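Local coordinates for protein putative thiosulfate sulfurtransferase YNJE (Escherichia coli, PDB 2WLR) that transfers the sulfane sulfur of thiosulfate to cyanide, giving thiocyanate and sulfite, through a cysteine persulfide intermediate in the periplasm, at residues A[200-205]-A[227-232]; A[19-24]-A[47-52]; A[291-296]-A[321-326]. All coordinates share one frame; numbering follows the deposited sequence.

Contact 1. Residues A[200-205]-A[227-232]; sequences IRHDTT and GVKDVR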
loop_
_atom_site.group_PDB
_atom_site.type_symbol
_atom_site.label_atom_id
_atom_site.label_comp_id
_atom_site.label_asym_id
_atom_site.label_seq_id
_atom_site.Cartn_x
_atom_site.Cartn_y
_atom_site.Cartn_z
ATOM N N ILE A 200 -18.988 -7.344 12.075
ATOM C CA ILE A 200 -17.937 -6.394 12.413
ATOM C C ILE A 200 -18.453 -5.338 13.399
ATOM O O ILE A 200 -19.395 -4.589 13.074
ATOM C CB ILE A 200 -17.420 -5.686 11.154
ATOM C CG1 ILE A 200 -16.905 -6.715 10.131
ATOM C CG2 ILE A 200 -16.332 -4.665 11.532
ATOM C CD1 ILE A 200 -16.647 -6.135 8.715
ATOM N N ARG A 201 -17.881 -5.270 14.607
ATOM C CA ARG A 201 -18.096 -4.144 15.513
ATOM C C ARG A 201 -16.947 -3.163 15.362
ATOM O O ARG A 201 -15.919 -3.466 14.712
ATOM C CB ARG A 201 -18.140 -4.601 16.972
ATOM C CG ARG A 201 -19.158 -5.639 17.284
ATOM C CD ARG A 201 -19.240 -5.865 18.800
ATOM N NE ARG A 201 -17.907 -6.152 19.321
ATOM C CZ ARG A 201 -17.327 -7.351 19.341
ATOM N NH1 ARG A 201 -17.966 -8.445 18.923
ATOM N NH2 ARG A 201 -16.089 -7.463 19.825
ATOM N N HIS A 202 -17.056 -2.030 16.044
ATOM C CA HIS A 202 -15.994 -1.030 15.964
ATOM C C HIS A 202 -14.641 -1.579 16.480
ATOM O O HIS A 202 -13.572 -1.131 16.047
ATOM C CB HIS A 202 -16.406 0.260 16.679
ATOM C CG HIS A 202 -16.206 0.241 18.166
ATOM N ND1 HIS A 202 -17.038 -0.445 19.023
ATOM C CD2 HIS A 202 -15.278 0.845 18.944
ATOM C CE1 HIS A 202 -16.629 -0.263 20.270
ATOM N NE2 HIS A 202 -15.566 0.523 20.246
ATOM N N ASP A 203 -14.703 -2.536 17.394
ATOM C CA ASP A 203 -13.520 -3.112 18.025
ATOM C C ASP A 203 -13.176 -4.488 17.484
ATOM O O ASP A 203 -12.375 -5.208 18.084
ATOM C CB ASP A 203 -13.674 -3.158 19.565
ATOM C CG ASP A 203 -14.866 -3.964 20.030
ATOM O OD1 ASP A 203 -15.695 -4.401 19.208
ATOM O OD2 ASP A 203 -14.957 -4.144 21.275
ATOM N N THR A 204 -13.743 -4.861 16.337
ATOM C CA THR A 204 -13.329 -6.042 15.613
ATOM C C THR A 204 -12.202 -5.656 14.664
ATOM O O THR A 204 -12.348 -4.689 13.899
ATOM C CB THR A 204 -14.452 -6.596 14.733
ATOM O OG1 THR A 204 -15.631 -6.801 15.529
ATOM C CG2 THR A 204 -14.043 -7.911 14.045
ATOM N N THR A 205 -11.083 -6.372 14.719
ATOM C CA THR A 205 -10.004 -6.170 13.747
ATOM C C THR A 205 -10.433 -6.781 12.424
ATOM O O THR A 205 -10.863 -7.911 12.368
ATOM C CB THR A 205 -8.683 -6.809 14.177
ATOM O OG1 THR A 205 -8.253 -6.211 15.400
ATOM C CG2 THR A 205 -7.591 -6.608 13.081
ATOM N N GLY A 227 -15.848 3.790 11.425
ATOM C CA GLY A 227 -15.373 3.695 12.797
ATOM C C GLY A 227 -14.798 2.369 13.213
ATOM O O GLY A 227 -14.607 2.166 14.405
ATOM N N VAL A 228 -14.493 1.460 12.291
ATOM C CA VAL A 228 -13.723 0.250 12.637
ATOM C C VAL A 228 -12.301 0.715 12.998
ATOM O O VAL A 228 -11.640 1.350 12.199
ATOM C CB VAL A 228 -13.699 -0.812 11.512
ATOM C CG1 VAL A 228 -12.969 -2.087 11.984
ATOM C CG2 VAL A 228 -15.105 -1.170 11.037
ATOM N N LYS A 229 -11.854 0.452 14.225
ATOM C CA LYS A 229 -10.620 1.024 14.721
ATOM C C LYS A 229 -9.390 0.404 14.063
ATOM O O LYS A 229 -8.452 1.128 13.699
ATOM C CB LYS A 229 -10.542 0.881 16.239
ATOM C CG LYS A 229 -11.616 1.647 16.994
ATOM C CD LYS A 229 -11.495 1.528 18.525
ATOM C CE LYS A 229 -12.165 2.713 19.228
ATOM N NZ LYS A 229 -11.451 4.018 18.979
ATOM N N ASP A 230 -9.389 -0.908 13.927
ATOM C CA ASP A 230 -8.224 -1.673 13.499
ATOM C C ASP A 230 -8.560 -2.380 12.184
ATOM O O ASP A 230 -9.202 -3.414 12.174
ATOM C CB ASP A 230 -7.811 -2.627 14.623
ATOM C CG ASP A 230 -6.562 -3.442 14.299
ATOM O OD1 ASP A 230 -5.914 -3.164 13.266
ATOM O OD2 ASP A 230 -6.240 -4.345 15.112
ATOM N N VAL A 231 -8.143 -1.759 11.078
ATOM C CA VAL A 231 -8.334 -2.266 9.735
ATOM C C VAL A 231 -6.939 -2.402 9.106
ATOM O O VAL A 231 -6.127 -1.458 9.128
ATOM C CB VAL A 231 -9.213 -1.361 8.859
ATOM C CG1 VAL A 231 -9.380 -1.956 7.485
ATOM C CG2 VAL A 231 -10.594 -1.130 9.493
ATOM N N ARG A 232 -6.706 -3.555 8.518
ATOM C CA ARG A 232 -5.427 -3.939 7.944
ATOM C C ARG A 232 -5.631 -4.532 6.570
ATOM O O ARG A 232 -6.741 -4.966 6.210
ATOM C CB ARG A 232 -4.733 -4.950 8.836
ATOM C CG ARG A 232 -4.672 -4.495 10.256
ATOM C CD ARG A 232 -3.783 -5.352 11.081
ATOM N NE ARG A 232 -3.962 -5.123 12.495
ATOM C CZ ARG A 232 -3.159 -5.622 13.427
ATOM N NH1 ARG A 232 -2.065 -6.289 13.090
ATOM N NH2 ARG A 232 -3.464 -5.437 14.702
HETATM O O HOH W 1 -11.367 -2.638 15.228
#
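Thr205 donates a hydrogen bond from OG1 to OD2 of Asp230, 2.8 Å away. Followed outward from the backbone, the Asp230 side chain first brings CB near Thr205 OG1, and with CG anti to the backbone N (chi1 -178°) the carboxylate reaches both Thr205 and, in its own segment, Arg232. Asp230 CG lies against the methyl of Thr205, 3.5 Å from CG2. At the tip the two oxygens part company: OD1 takes NE of Arg232 on its syn lone pair, whereas OD2 accepts twice, from Arg232 NH2 through its syn lone pair and from Thr205 OG1, which comes in well above the carboxylate plane (52°). The guanidinium thus grips the acid side-on, and its NH1 goes on to the carbonyl of Ala142.

At the other end, the backbone N of Lys229 points almost straight at His202 O, 3.0 Å away. The lysine chain runs alongside the imidazole, Lys229 CE meeting the ring edge 3.6 Å from His202 CD2, while ND1 of His202 is bound to Phe262 O. Between these ends a water donates to His202 O and accepts from Asp230 N. Ile200 CG2 meets Val228 CG2 at 3.7 Å, and both residues touch Met223 of helix 213-226. The contact therefore ties the turn entering strand 205-209 to the segment leading into strand 231-234, its neighbour in the parallel rhodanese sheet. Replacing Asp230 by an alanine is likely to leave the Arg232 charge without this mate and the Thr205 hydroxyl without this acceptor. With two donors converging on OD2 and a guanidinium alongside, the carboxylate probably stays ionised.

Contact 2. Residues A[19-24]-A[47-52]; sequences NGKAID and AALNLS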
loop_
_atom_site.group_PDB
_atom_site.type_symbol
_atom_site.label_atom_id
_atom_site.label_comp_id
_atom_site.label_asym_id
_atom_site.label_seq_id
_atom_site.Cartn_x
_atom_site.Cartn_y
_atom_site.Cartn_z
ATOM N N ASN A 19 30.329 7.105 2.859
ATOM C CA ASN A 19 29.245 7.544 1.982
ATOM C C ASN A 19 28.664 6.401 1.156
ATOM O O ASN A 19 28.384 6.534 -0.037
ATOM C CB ASN A 19 29.722 8.698 1.091
ATOM C CG ASN A 19 28.569 9.455 0.431
ATOM O OD1 ASN A 19 27.464 9.504 0.968
ATOM N ND2 ASN A 19 28.837 10.056 -0.727
ATOM N N GLY A 20 28.471 5.278 1.822
ATOM C CA GLY A 20 27.930 4.070 1.203
ATOM C C GLY A 20 26.448 3.930 1.440
ATOM O O GLY A 20 25.824 4.756 2.103
ATOM N N LYS A 21 25.885 2.862 0.881
ATOM C CA LYS A 21 24.473 2.554 1.028
ATOM C C LYS A 21 24.300 1.095 1.471
ATOM O O LYS A 21 25.018 0.208 1.017
ATOM C CB LYS A 21 23.736 2.784 -0.290
ATOM C CG LYS A 21 23.608 4.274 -0.651
ATOM C CD LYS A 21 22.916 4.506 -1.989
ATOM C CE LYS A 21 22.938 5.985 -2.360
ATOM N NZ LYS A 21 24.323 6.435 -2.697
ATOM N N ALA A 22 23.373 0.876 2.393
ATOM C CA ALA A 22 23.013 -0.477 2.827
ATOM C C ALA A 22 21.826 -0.993 1.996
ATOM O O ALA A 22 20.921 -0.240 1.644
ATOM C CB ALA A 22 22.685 -0.481 4.330
ATOM N N ILE A 23 21.847 -2.303 1.730
ATOM C CA ILE A 23 20.760 -2.945 0.977
ATOM C C ILE A 23 20.279 -4.180 1.755
ATOM O O ILE A 23 21.033 -5.108 2.025
ATOM C CB ILE A 23 21.170 -3.390 -0.429
ATOM C CG1 ILE A 23 21.675 -2.183 -1.223
ATOM C CG2 ILE A 23 19.996 -4.094 -1.083
ATOM C CD1 ILE A 23 22.115 -2.508 -2.659
ATOM N N ASP A 24 19.015 -4.111 2.149
ATOM C CA ASP A 24 18.304 -5.143 2.895
ATOM C C ASP A 24 17.729 -6.102 1.865
ATOM O O ASP A 24 16.904 -5.709 1.033
ATOM C CB ASP A 24 17.206 -4.431 3.691
ATOM C CG ASP A 24 16.496 -5.303 4.685
ATOM O OD1 ASP A 24 16.321 -6.500 4.476
ATOM O OD2 ASP A 24 16.071 -4.751 5.743
ATOM N N ALA A 47 18.571 4.437 6.355
ATOM C CA ALA A 47 18.698 4.789 4.953
ATOM C C ALA A 47 18.848 3.582 4.025
ATOM O O ALA A 47 19.103 3.757 2.834
ATOM C CB ALA A 47 19.836 5.816 4.742
ATOM N N ALA A 48 18.624 2.362 4.544
ATOM C CA ALA A 48 18.801 1.166 3.717
ATOM C C ALA A 48 17.772 1.148 2.605
ATOM O O ALA A 48 16.644 1.606 2.749
ATOM C CB ALA A 48 18.603 -0.111 4.512
ATOM N N LEU A 49 18.218 0.566 1.506
ATOM C CA LEU A 49 17.349 0.216 0.388
ATOM C C LEU A 49 16.836 -1.209 0.615
ATOM O O LEU A 49 17.474 -1.998 1.324
ATOM C CB LEU A 49 18.112 0.310 -0.961
ATOM C CG LEU A 49 18.822 1.648 -1.207
ATOM C CD1 LEU A 49 19.534 1.614 -2.551
ATOM C CD2 LEU A 49 17.855 2.839 -1.104
ATOM N N ASN A 50 15.724 -1.552 -0.021
ATOM C CA ASN A 50 15.190 -2.915 0.007
ATOM C C ASN A 50 15.303 -3.465 -1.410
ATOM O O ASN A 50 14.670 -2.950 -2.366
ATOM C CB ASN A 50 13.736 -2.899 0.437
ATOM C CG ASN A 50 13.161 -4.302 0.778
ATOM O OD1 ASN A 50 13.920 -5.281 1.085
ATOM N ND2 ASN A 50 11.878 -4.392 0.737
ATOM N N LEU A 51 16.047 -4.545 -1.526
ATOM C CA LEU A 51 16.128 -5.282 -2.785
ATOM C C LEU A 51 16.008 -6.736 -2.417
ATOM O O LEU A 51 17.010 -7.406 -2.135
ATOM C CB LEU A 51 17.429 -4.998 -3.536
ATOM C CG LEU A 51 17.547 -5.595 -4.943
ATOM C CD1 LEU A 51 16.423 -5.152 -5.878
ATOM C CD2 LEU A 51 18.909 -5.266 -5.577
ATOM N N SER A 52 14.783 -7.212 -2.344
ATOM C CA SER A 52 14.530 -8.576 -1.901
ATOM C C SER A 52 15.044 -9.581 -2.910
ATOM O O SER A 52 14.693 -9.489 -4.100
ATOM C CB SER A 52 13.067 -8.776 -1.654
ATOM O OG SER A 52 12.840 -10.054 -1.134
#
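Ala22 O, Leu49 O and Asp24 O carry the three backbone hydrogen bonds that join these strands. Leu49 N binds Ala22 O, Asp24 N binds Leu49 O at 2.7 Å, and Leu51 N binds Asp24 O at 2.9 Å. Leu49 is thus held through both its N and its O, by the residues before and after Ile23.

The side chains follow this register. Ile23 and Leu51 lie side by side and point the same way, Ile23 CG2 packing 3.7 Å from Leu51 CB; chi1 of -58° sets that methyl anti to the backbone N and leaves Ile23 CG1 nearer Leu49 CB, at 4.4 Å. The CB methyls of Ala22 and Ala48 meet at 4.1 Å.

Strand 21-24, helix 28-32 and strand 49-50 form a beta-alpha-beta unit of the first rhodanese domain, in which strand 49-50 is an edge strand of a four-stranded parallel sheet. Strand 79-82 flanks strand 21-24 across its other edge, with Ile23 bonded through its backbone to Ala80 and Tyr82.

Further out, Leu51 is covered by Leu64 and Trp67 of helix 61-70 and by Val91 and Leu95 of helix 85-97; Leu95 also touches Ile23. From the other face of the sheet Asp24, whose CB rests 3.4 Å from Leu49 O, sends its carboxylate to a salt bridge with Arg26, while Tyr31 OH of helix 28-32 bonds to Ala48 O.

Contact 3. Residues A[291-296]-A[321-326]; sequences VSIRSW and GHAGSD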
loop_
_atom_site.group_PDB
_atom_site.type_symbol
_atom_site.label_atom_id
_atom_site.label_comp_id
_atom_site.label_asym_id
_atom_site.label_seq_id
_atom_site.Cartn_x
_atom_site.Cartn_y
_atom_site.Cartn_z
ATOM N N VAL A 291 -4.609 15.281 -4.583
ATOM C CA VAL A 291 -3.658 14.417 -5.285
ATOM C C VAL A 291 -4.359 13.435 -6.202
ATOM O O VAL A 291 -5.148 12.576 -5.763
ATOM C CB VAL A 291 -2.781 13.640 -4.292
ATOM C CG1 VAL A 291 -1.834 12.737 -5.011
ATOM C CG2 VAL A 291 -2.015 14.579 -3.376
ATOM N N SER A 292 -4.056 13.489 -7.497
ATOM C CA SER A 292 -4.584 12.611 -8.482
ATOM C C SER A 292 -3.791 11.316 -8.540
ATOM O O SER A 292 -2.593 11.298 -8.895
ATOM C CB SER A 292 -4.504 13.268 -9.866
ATOM O OG SER A 292 -4.953 12.382 -10.850
ATOM N N ILE A 293 -4.459 10.214 -8.191
ATOM C CA ILE A 293 -3.926 8.864 -8.376
ATOM C C ILE A 293 -4.560 8.296 -9.632
ATOM O O ILE A 293 -5.355 7.377 -9.618
ATOM C CB ILE A 293 -4.161 7.981 -7.117
ATOM C CG1 ILE A 293 -3.693 8.711 -5.852
ATOM C CG2 ILE A 293 -3.461 6.634 -7.278
ATOM C CD1 ILE A 293 -2.223 9.030 -5.864
ATOM N N ARG A 294 -4.169 8.912 -10.739
ATOM C CA ARG A 294 -4.630 8.535 -12.055
ATOM C C ARG A 294 -3.442 8.313 -12.964
ATOM O O ARG A 294 -2.368 8.874 -12.711
ATOM C CB ARG A 294 -5.576 9.610 -12.600
ATOM C CG ARG A 294 -6.843 9.750 -11.763
ATOM C CD ARG A 294 -7.796 10.865 -12.246
ATOM N NE ARG A 294 -8.412 10.519 -13.516
ATOM C CZ ARG A 294 -8.838 11.408 -14.420
ATOM N NH1 ARG A 294 -8.652 12.705 -14.228
ATOM N NH2 ARG A 294 -9.395 10.973 -15.549
ATOM N N SER A 295 -3.605 7.473 -13.975
ATOM C CA SER A 295 -2.500 7.197 -14.918
ATOM C C SER A 295 -2.156 8.498 -15.625
ATOM O O SER A 295 -3.004 9.383 -15.745
ATOM C CB SER A 295 -2.884 6.123 -15.922
ATOM O OG SER A 295 -3.945 6.552 -16.773
ATOM N N TRP A 296 -0.933 8.608 -16.104
ATOM C CA TRP A 296 -0.531 9.817 -16.820
ATOM C C TRP A 296 -1.472 10.162 -18.019
ATOM O O TRP A 296 -1.834 11.326 -18.158
ATOM C CB TRP A 296 0.955 9.717 -17.243
ATOM C CG TRP A 296 1.493 10.991 -17.739
ATOM C CD1 TRP A 296 1.808 11.297 -19.035
ATOM C CD2 TRP A 296 1.799 12.138 -16.966
ATOM N NE1 TRP A 296 2.281 12.565 -19.093
ATOM C CE2 TRP A 296 2.302 13.115 -17.845
ATOM C CE3 TRP A 296 1.703 12.447 -15.599
ATOM C CZ2 TRP A 296 2.687 14.367 -17.408
ATOM C CZ3 TRP A 296 2.082 13.684 -15.175
ATOM C CH2 TRP A 296 2.573 14.645 -16.078
ATOM N N GLY A 321 -0.009 12.153 -8.185
ATOM C CA GLY A 321 0.538 11.271 -7.155
ATOM C C GLY A 321 1.211 10.010 -7.656
ATOM O O GLY A 321 1.581 9.153 -6.853
ATOM N N HIS A 322 1.380 9.874 -8.965
ATOM C CA HIS A 322 1.684 8.607 -9.601
ATOM C C HIS A 322 0.514 7.617 -9.451
ATOM O O HIS A 322 -0.449 7.869 -8.747
ATOM C CB HIS A 322 3.027 8.032 -9.129
ATOM C CG HIS A 322 4.200 8.826 -9.613
ATOM N ND1 HIS A 322 5.057 8.378 -10.596
ATOM C CD2 HIS A 322 4.627 10.057 -9.278
ATOM C CE1 HIS A 322 5.981 9.301 -10.825
ATOM N NE2 HIS A 322 5.742 10.330 -10.040
ATOM N N ALA A 323 0.578 6.504 -10.182
ATOM C CA ALA A 323 -0.499 5.502 -10.157
ATOM C C ALA A 323 -0.034 4.253 -10.893
ATOM O O ALA A 323 0.825 3.513 -10.397
ATOM C CB ALA A 323 -1.813 6.081 -10.749
ATOM N N GLY A 324 -0.532 4.031 -12.101
ATOM C CA GLY A 324 -0.081 2.918 -12.910
ATOM C C GLY A 324 -0.332 3.156 -14.378
ATOM O O GLY A 324 -0.607 4.280 -14.796
ATOM N N SER A 325 -0.226 2.073 -15.141
ATOM C CA SER A 325 -0.186 2.125 -16.606
ATOM C C SER A 325 -1.512 2.484 -17.243
ATOM O O SER A 325 -1.543 3.077 -18.322
ATOM C CB SER A 325 0.314 0.781 -17.156
ATOM O OG SER A 325 -0.457 -0.298 -16.677
ATOM N N ASP A 326 -2.596 2.102 -16.593
ATOM C CA ASP A 326 -3.917 2.473 -17.019
ATOM C C ASP A 326 -4.790 2.574 -15.790
ATOM O O ASP A 326 -4.289 2.504 -14.648
ATOM C CB ASP A 326 -4.454 1.456 -18.031
ATOM C CG ASP A 326 -4.607 0.055 -17.460
ATOM O OD1 ASP A 326 -4.759 -0.094 -16.223
ATOM O OD2 ASP A 326 -4.573 -0.918 -18.256
HETATM O O HOH W 2 0.791 6.352 -15.725
#
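Val291 and Ile293 close over Gly321, whose N donates to Ser292 O, 2.8 Å away. This is the tight end of the contact. Val291 CG1 lies 3.5 Å from Gly321 CA, and Ile293 CD1 approaches the same carbon at 3.8 Å; a side chain on Gly321 would point straight into both methyls. The bond to Ser292 O is nearly straight at the hydrogen (164°), although the donor stands well off the carbonyl plane.

Ile293 continues the packing along the loop. A chi1 of -50° puts its CG1 beside the backbone N and CG2 anti to it, where CG2 faces His322 O at 3.6 Å and lies 3.9 Å from Ala323 CB. That methyl in turn rests against the peptide carbonyl of Arg294, whose O accepts a hydrogen bond from Trp320 NE1. Ile293 also touches Arg370, which by similarity binds substrate, consistent with a place beside the active site of the third rhodanese domain.

Ser295 CB still makes a close touch with Gly324 O, at 3.1 Å, but its hydroxyl turns to Glu298 in the helix for which Ser295 is the N-cap. From here the joining is looser. A water donates to Gly324 O and accepts from Trp296 N, bridging the loop to that helix, and exposed Ser325 and its neighbour Asp326 bond outward to Glu331 and His329. Chemically, then, one end is methyl packing around a single direct backbone hydrogen bond, with His322 O buried without a polar partner, while the other relies on water and on polar partners beyond the two segments.

Overall arrangement
Along the chain the order is contact 2, contact 1, contact 3, each closing before the next opens and each in a different rhodanese domain of the monomer. None touches another: the centres of contacts 1 and 2 lie about 35 Å apart, those of contacts 1 and 3 about 29 Å, and those of contacts 2 and 3 about 27 Å. Each sits at a separate parallel sheet, one in each rhodanese domain. Contact 2 pairs edge strand 49-50 with strand 21-24, contact 1 joins the entrances of neighbouring strands 205-209 and 231-234, and contact 3 joins the loops leaving strands 288-292 and 319-320. Only contact 3 belongs to the domain carrying the persulfide-forming cysteine, Cys365; the other two lie away from the annotated sites.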